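Local atomic coordinates of formyltransferase (Francisella tularensis subsp. tularensis, PDB entry 4NV1), a protein that belongs to the formyltransferase family and joins a Rossmann-like core to a smaller C-terminal dimerization domain. Residues Met3-Ile15 with Lys67-Phe80. Numbering follows the deposited sequence.
With 0FX (dTDP-4-amino-4,6-dideoxyglucose), chain I.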
# COMPACT_ATOMS: atom_id res chain seq x y z
N MET A 3 -18.62 12.36 47.12
CA MET A 3 -17.96 11.16 46.51
C MET A 3 -18.76 10.63 45.34
O MET A 3 -19.50 9.64 45.48
CB MET A 3 -17.77 10.04 47.53
CG MET A 3 -16.96 8.84 47.05
SD MET A 3 -15.17 9.04 47.00
CE MET A 3 -14.63 9.09 48.71
N LYS A 4 -18.59 11.26 44.19
CA LYS A 4 -19.30 10.85 42.98
C LYS A 4 -18.99 9.42 42.61
O LYS A 4 -17.87 8.96 42.78
CB LYS A 4 -19.00 11.77 41.80
CG LYS A 4 -19.46 13.22 42.00
CD LYS A 4 -18.28 14.18 42.11
CE LYS A 4 -18.53 15.39 42.99
NZ LYS A 4 -17.76 15.26 44.26
N LYS A 5 -20.01 8.73 42.12
CA LYS A 5 -19.91 7.33 41.78
C LYS A 5 -20.16 7.26 40.30
O LYS A 5 -21.19 7.72 39.83
CB LYS A 5 -20.96 6.47 42.50
CG LYS A 5 -20.52 5.92 43.87
CD LYS A 5 -20.77 4.42 44.06
CE LYS A 5 -19.80 3.51 43.29
NZ LYS A 5 -20.25 2.09 43.34
N ILE A 6 -19.26 6.60 39.59
CA ILE A 6 -19.18 6.67 38.13
C ILE A 6 -19.07 5.31 37.49
O ILE A 6 -18.29 4.44 37.97
CB ILE A 6 -17.95 7.51 37.76
CG1 ILE A 6 -18.08 8.90 38.38
CG2 ILE A 6 -17.81 7.64 36.24
CD1 ILE A 6 -16.81 9.71 38.35
N PHE A 7 -19.77 5.13 36.38
CA PHE A 7 -19.48 3.99 35.51
C PHE A 7 -18.99 4.46 34.13
O PHE A 7 -19.45 5.47 33.56
CB PHE A 7 -20.64 3.01 35.42
CG PHE A 7 -21.80 3.47 34.61
CD1 PHE A 7 -22.81 4.25 35.16
CD2 PHE A 7 -21.94 3.08 33.30
CE1 PHE A 7 -23.91 4.67 34.45
CE2 PHE A 7 -23.03 3.51 32.56
CZ PHE A 7 -24.02 4.30 33.12
N VAL A 8 -18.09 3.66 33.58
CA VAL A 8 -17.45 3.90 32.31
C VAL A 8 -17.53 2.61 31.55
O VAL A 8 -16.98 1.62 31.98
CB VAL A 8 -15.99 4.24 32.57
CG1 VAL A 8 -15.14 4.23 31.30
CG2 VAL A 8 -15.94 5.56 33.30
N VAL A 9 -18.24 2.66 30.43
CA VAL A 9 -18.30 1.61 29.45
C VAL A 9 -17.41 1.84 28.22
O VAL A 9 -17.52 2.87 27.52
CB VAL A 9 -19.71 1.52 28.98
CG1 VAL A 9 -19.88 0.21 28.24
CG2 VAL A 9 -20.65 1.66 30.16
N THR A 10 -16.49 0.90 27.99
CA THR A 10 -15.63 0.91 26.80
C THR A 10 -15.19 -0.48 26.36
O THR A 10 -14.99 -1.37 27.22
CB THR A 10 -14.32 1.66 27.05
OG1 THR A 10 -13.60 1.77 25.82
CG2 THR A 10 -13.48 0.97 28.08
N ASP A 11 -15.04 -0.64 25.05
CA ASP A 11 -14.35 -1.79 24.52
C ASP A 11 -13.00 -1.44 23.91
O ASP A 11 -12.55 -2.17 23.04
CB ASP A 11 -15.26 -2.46 23.52
CG ASP A 11 -16.47 -3.03 24.22
OD1 ASP A 11 -16.23 -3.90 25.05
OD2 ASP A 11 -17.61 -2.57 24.03
N ASN A 12 -12.31 -0.41 24.39
CA ASN A 12 -11.01 -0.05 23.82
C ASN A 12 -9.95 -0.03 24.86
O ASN A 12 -10.11 0.68 25.84
CB ASN A 12 -11.01 1.39 23.31
CG ASN A 12 -9.74 1.76 22.54
OD1 ASN A 12 -8.69 2.10 23.09
ND2 ASN A 12 -9.87 1.72 21.24
N ARG A 13 -8.85 -0.72 24.62
CA ARG A 13 -7.79 -0.82 25.60
C ARG A 13 -7.18 0.52 25.84
O ARG A 13 -6.77 0.83 26.96
CB ARG A 13 -6.71 -1.77 25.06
CG ARG A 13 -5.24 -1.44 25.35
CD ARG A 13 -4.68 -2.16 26.58
NE ARG A 13 -4.29 -3.55 26.28
CZ ARG A 13 -5.08 -4.62 26.29
NH1 ARG A 13 -6.37 -4.56 26.60
NH2 ARG A 13 -4.58 -5.81 26.00
N THR A 14 -6.97 1.28 24.76
CA THR A 14 -6.23 2.54 24.92
C THR A 14 -7.06 3.56 25.70
O THR A 14 -6.59 4.18 26.66
CB THR A 14 -5.75 3.07 23.55
OG1 THR A 14 -4.48 2.47 23.30
CG2 THR A 14 -5.55 4.58 23.56
N ILE A 15 -8.30 3.73 25.28
CA ILE A 15 -9.28 4.51 26.03
C ILE A 15 -9.42 4.03 27.47
O ILE A 15 -9.41 4.87 28.41
CB ILE A 15 -10.64 4.41 25.32
CG1 ILE A 15 -10.58 5.16 23.98
CG2 ILE A 15 -11.82 4.85 26.19
CD1 ILE A 15 -10.05 6.60 24.06
N LYS A 67 -27.47 3.27 41.20
CA LYS A 67 -26.17 2.98 41.79
C LYS A 67 -25.08 4.00 41.43
O LYS A 67 -24.05 4.04 42.09
CB LYS A 67 -25.74 1.61 41.31
CG LYS A 67 -26.81 0.59 41.66
CD LYS A 67 -26.74 -0.64 40.79
CE LYS A 67 -26.33 -1.88 41.56
NZ LYS A 67 -25.96 -2.90 40.54
N TYR A 68 -25.27 4.80 40.39
CA TYR A 68 -24.20 5.69 39.92
C TYR A 68 -24.71 7.13 39.76
O TYR A 68 -25.88 7.32 39.52
CB TYR A 68 -23.68 5.18 38.59
CG TYR A 68 -23.02 3.83 38.73
CD1 TYR A 68 -21.75 3.75 39.24
CD2 TYR A 68 -23.68 2.65 38.44
CE1 TYR A 68 -21.13 2.55 39.42
CE2 TYR A 68 -23.03 1.42 38.60
CZ TYR A 68 -21.77 1.40 39.12
OH TYR A 68 -21.02 0.27 39.38
N ASP A 69 -23.84 8.12 39.81
CA ASP A 69 -24.22 9.53 39.61
C ASP A 69 -24.03 10.00 38.15
O ASP A 69 -24.52 11.04 37.70
CB ASP A 69 -23.28 10.39 40.41
CG ASP A 69 -23.50 10.31 41.90
OD1 ASP A 69 -22.50 10.20 42.66
OD2 ASP A 69 -24.67 10.34 42.29
N LEU A 70 -23.16 9.28 37.46
CA LEU A 70 -22.58 9.68 36.19
C LEU A 70 -22.21 8.44 35.43
O LEU A 70 -21.66 7.51 36.01
CB LEU A 70 -21.33 10.50 36.53
CG LEU A 70 -20.46 11.12 35.47
CD1 LEU A 70 -21.38 11.85 34.50
CD2 LEU A 70 -19.46 12.04 36.18
N GLY A 71 -22.54 8.37 34.15
CA GLY A 71 -22.00 7.37 33.26
C GLY A 71 -21.29 7.92 32.03
O GLY A 71 -21.66 8.99 31.49
N PHE A 72 -20.26 7.20 31.60
CA PHE A 72 -19.55 7.46 30.36
C PHE A 72 -19.50 6.22 29.48
O PHE A 72 -19.22 5.06 29.93
CB PHE A 72 -18.12 7.86 30.63
CG PHE A 72 -17.98 9.14 31.40
CD1 PHE A 72 -17.50 9.14 32.67
CD2 PHE A 72 -18.23 10.38 30.77
CE1 PHE A 72 -17.37 10.29 33.37
CE2 PHE A 72 -18.11 11.55 31.48
CZ PHE A 72 -17.64 11.52 32.76
N SER A 73 -19.74 6.52 28.21
CA SER A 73 -19.49 5.60 27.08
C SER A 73 -18.34 6.12 26.24
O SER A 73 -18.30 7.29 25.80
CB SER A 73 -20.74 5.42 26.21
OG SER A 73 -20.44 4.55 25.14
N CYS A 74 -17.33 5.29 26.03
CA CYS A 74 -16.29 5.72 25.09
C CYS A 74 -15.78 4.52 24.34
O CYS A 74 -15.11 3.66 24.93
CB CYS A 74 -15.17 6.45 25.83
SG CYS A 74 -13.93 7.17 24.70
N HIS A 75 -16.18 4.44 23.08
CA HIS A 75 -15.71 3.41 22.14
C HIS A 75 -16.23 2.05 22.66
O HIS A 75 -15.48 1.20 23.06
CB HIS A 75 -14.20 3.40 22.03
CG HIS A 75 -13.66 4.47 21.13
ND1 HIS A 75 -13.42 4.26 19.79
CD2 HIS A 75 -13.31 5.75 21.39
CE1 HIS A 75 -12.90 5.35 19.27
NE2 HIS A 75 -12.81 6.26 20.22
N SER A 76 -17.53 1.96 22.72
CA SER A 76 -18.22 1.00 23.54
C SER A 76 -18.90 0.29 22.43
O SER A 76 -19.59 0.99 21.67
CB SER A 76 -19.32 1.68 24.36
OG SER A 76 -20.41 0.80 24.68
N LYS A 77 -18.82 -1.04 22.39
CA LYS A 77 -19.64 -1.79 21.42
C LYS A 77 -21.16 -1.60 21.56
O LYS A 77 -21.91 -1.91 20.62
CB LYS A 77 -19.29 -3.29 21.44
CG LYS A 77 -17.87 -3.63 21.02
CD LYS A 77 -17.56 -5.11 21.30
CE LYS A 77 -16.18 -5.58 20.84
NZ LYS A 77 -15.89 -5.14 19.45
N GLN A 78 -21.66 -1.16 22.71
CA GLN A 78 -23.12 -1.23 22.97
C GLN A 78 -23.80 0.11 23.24
O GLN A 78 -23.17 1.01 23.80
CB GLN A 78 -23.44 -2.09 24.21
CG GLN A 78 -22.44 -3.20 24.51
CD GLN A 78 -22.77 -4.04 25.74
OE1 GLN A 78 -23.92 -4.43 25.98
NE2 GLN A 78 -21.75 -4.31 26.53
N LEU A 79 -25.09 0.18 22.93
CA LEU A 79 -25.92 1.35 23.21
C LEU A 79 -26.71 1.22 24.51
O LEU A 79 -27.25 0.15 24.85
CB LEU A 79 -26.94 1.52 22.10
CG LEU A 79 -26.28 1.50 20.71
CD1 LEU A 79 -27.31 1.13 19.65
CD2 LEU A 79 -25.57 2.82 20.44
N PHE A 80 -26.81 2.36 25.18
CA PHE A 80 -27.32 2.46 26.53
C PHE A 80 -28.83 2.50 26.37
O PHE A 80 -29.34 3.16 25.47
CB PHE A 80 -26.86 3.76 27.21
CG PHE A 80 -25.43 3.80 27.73
CD1 PHE A 80 -24.42 3.01 27.25
CD2 PHE A 80 -25.11 4.74 28.68
CE1 PHE A 80 -23.12 3.11 27.74
CE2 PHE A 80 -23.84 4.88 29.15
CZ PHE A 80 -22.83 4.05 28.70
O4P 0FX I . -13.95 2.30 17.67
P2 0FX I . -13.60 0.97 18.38
O3P 0FX I . -12.39 0.69 19.25
O1G 0FX I . -14.87 0.04 18.55
C1G 0FX I . -15.91 0.37 19.43
C2G 0FX I . -16.89 -0.75 19.13
O2G 0FX I . -16.22 -2.01 18.99
C3G 0FX I . -17.67 -0.49 17.85
O3G 0FX I . -18.65 -1.54 17.86
C4G 0FX I . -18.24 0.95 17.92
N4A 0FX I . -19.08 1.27 16.78
C5G 0FX I . -17.14 2.01 18.06
C6G 0FX I . -17.74 3.41 18.18
O5G 0FX I . -16.41 1.70 19.24
OPP 0FX I . -12.93 -0.20 17.52
P 0FX I . -13.17 -0.83 16.09
O1P 0FX I . -14.38 -1.74 15.95
O2P 0FX I . -11.70 -1.20 15.98
O5 0FX I . -13.23 0.34 14.97
C5 0FX I . -12.12 1.25 14.92
C4 0FX I . -11.79 1.65 13.50
O4 0FX I . -11.15 0.57 12.84
C3 0FX I . -12.95 2.00 12.62
O3 0FX I . -13.24 3.41 12.61
C2 0FX I . -12.43 1.69 11.21
C1 0FX I . -11.47 0.53 11.47
N11 0FX I . -12.09 -0.73 11.02
C61 0FX I . -12.82 -1.46 11.88
C51 0FX I . -13.42 -2.63 11.46
C5A 0FX I . -14.29 -3.52 12.31
C21 0FX I . -11.92 -1.12 9.74
O21 0FX I . -11.16 -0.43 8.87
N31 0FX I . -12.43 -2.27 9.28
C41 0FX I . -13.16 -2.99 10.16
O41 0FX I . -13.75 -4.12 9.78
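Thr10 OG1 is held from two segments: it donates to Cys74 O at 2.6 Å, almost straight in line with that carbonyl, and accepts from Asn12 N, closing an ST turn. The hydroxyl reaches that carbonyl because chi1 is -173°, which turns OG1 away from the backbone N. Next to it, Asp11 N donates to His75 O, and the anti lone pair of Asp11 OD2 takes Lys77 N at 2.5 Å; Ser36 N binds OD1, so both carboxylate oxygens are engaged. Leading into these loops, strands 4-9 and 70-74 run parallel, Phe7 bonding through N to Leu70 O and through O to Phe72 N, Val9 likewise to Phe72 O and Cys74 N. Gly71 CA sits over one face of the Phe7 ring, 3.7 Å from its centroid, and the Phe7 edge meets the Tyr68 face in an offset edge-to-face pair, planes at 61°. Phe80 CZ reaches Val9 CG2 at 3.5 Å. His75 ND1 donates to O4P of dTDP-4-amino-4,6-dideoxyglucose at 2.9 Å, Glu158 holds NE2, and Lys77 NZ binds O2G. The two strands are neighbours in a sheet ordered 3-2-1-4-5, the parallel part of a Rossmann-like fold, and the loops after them line the ligand pocket.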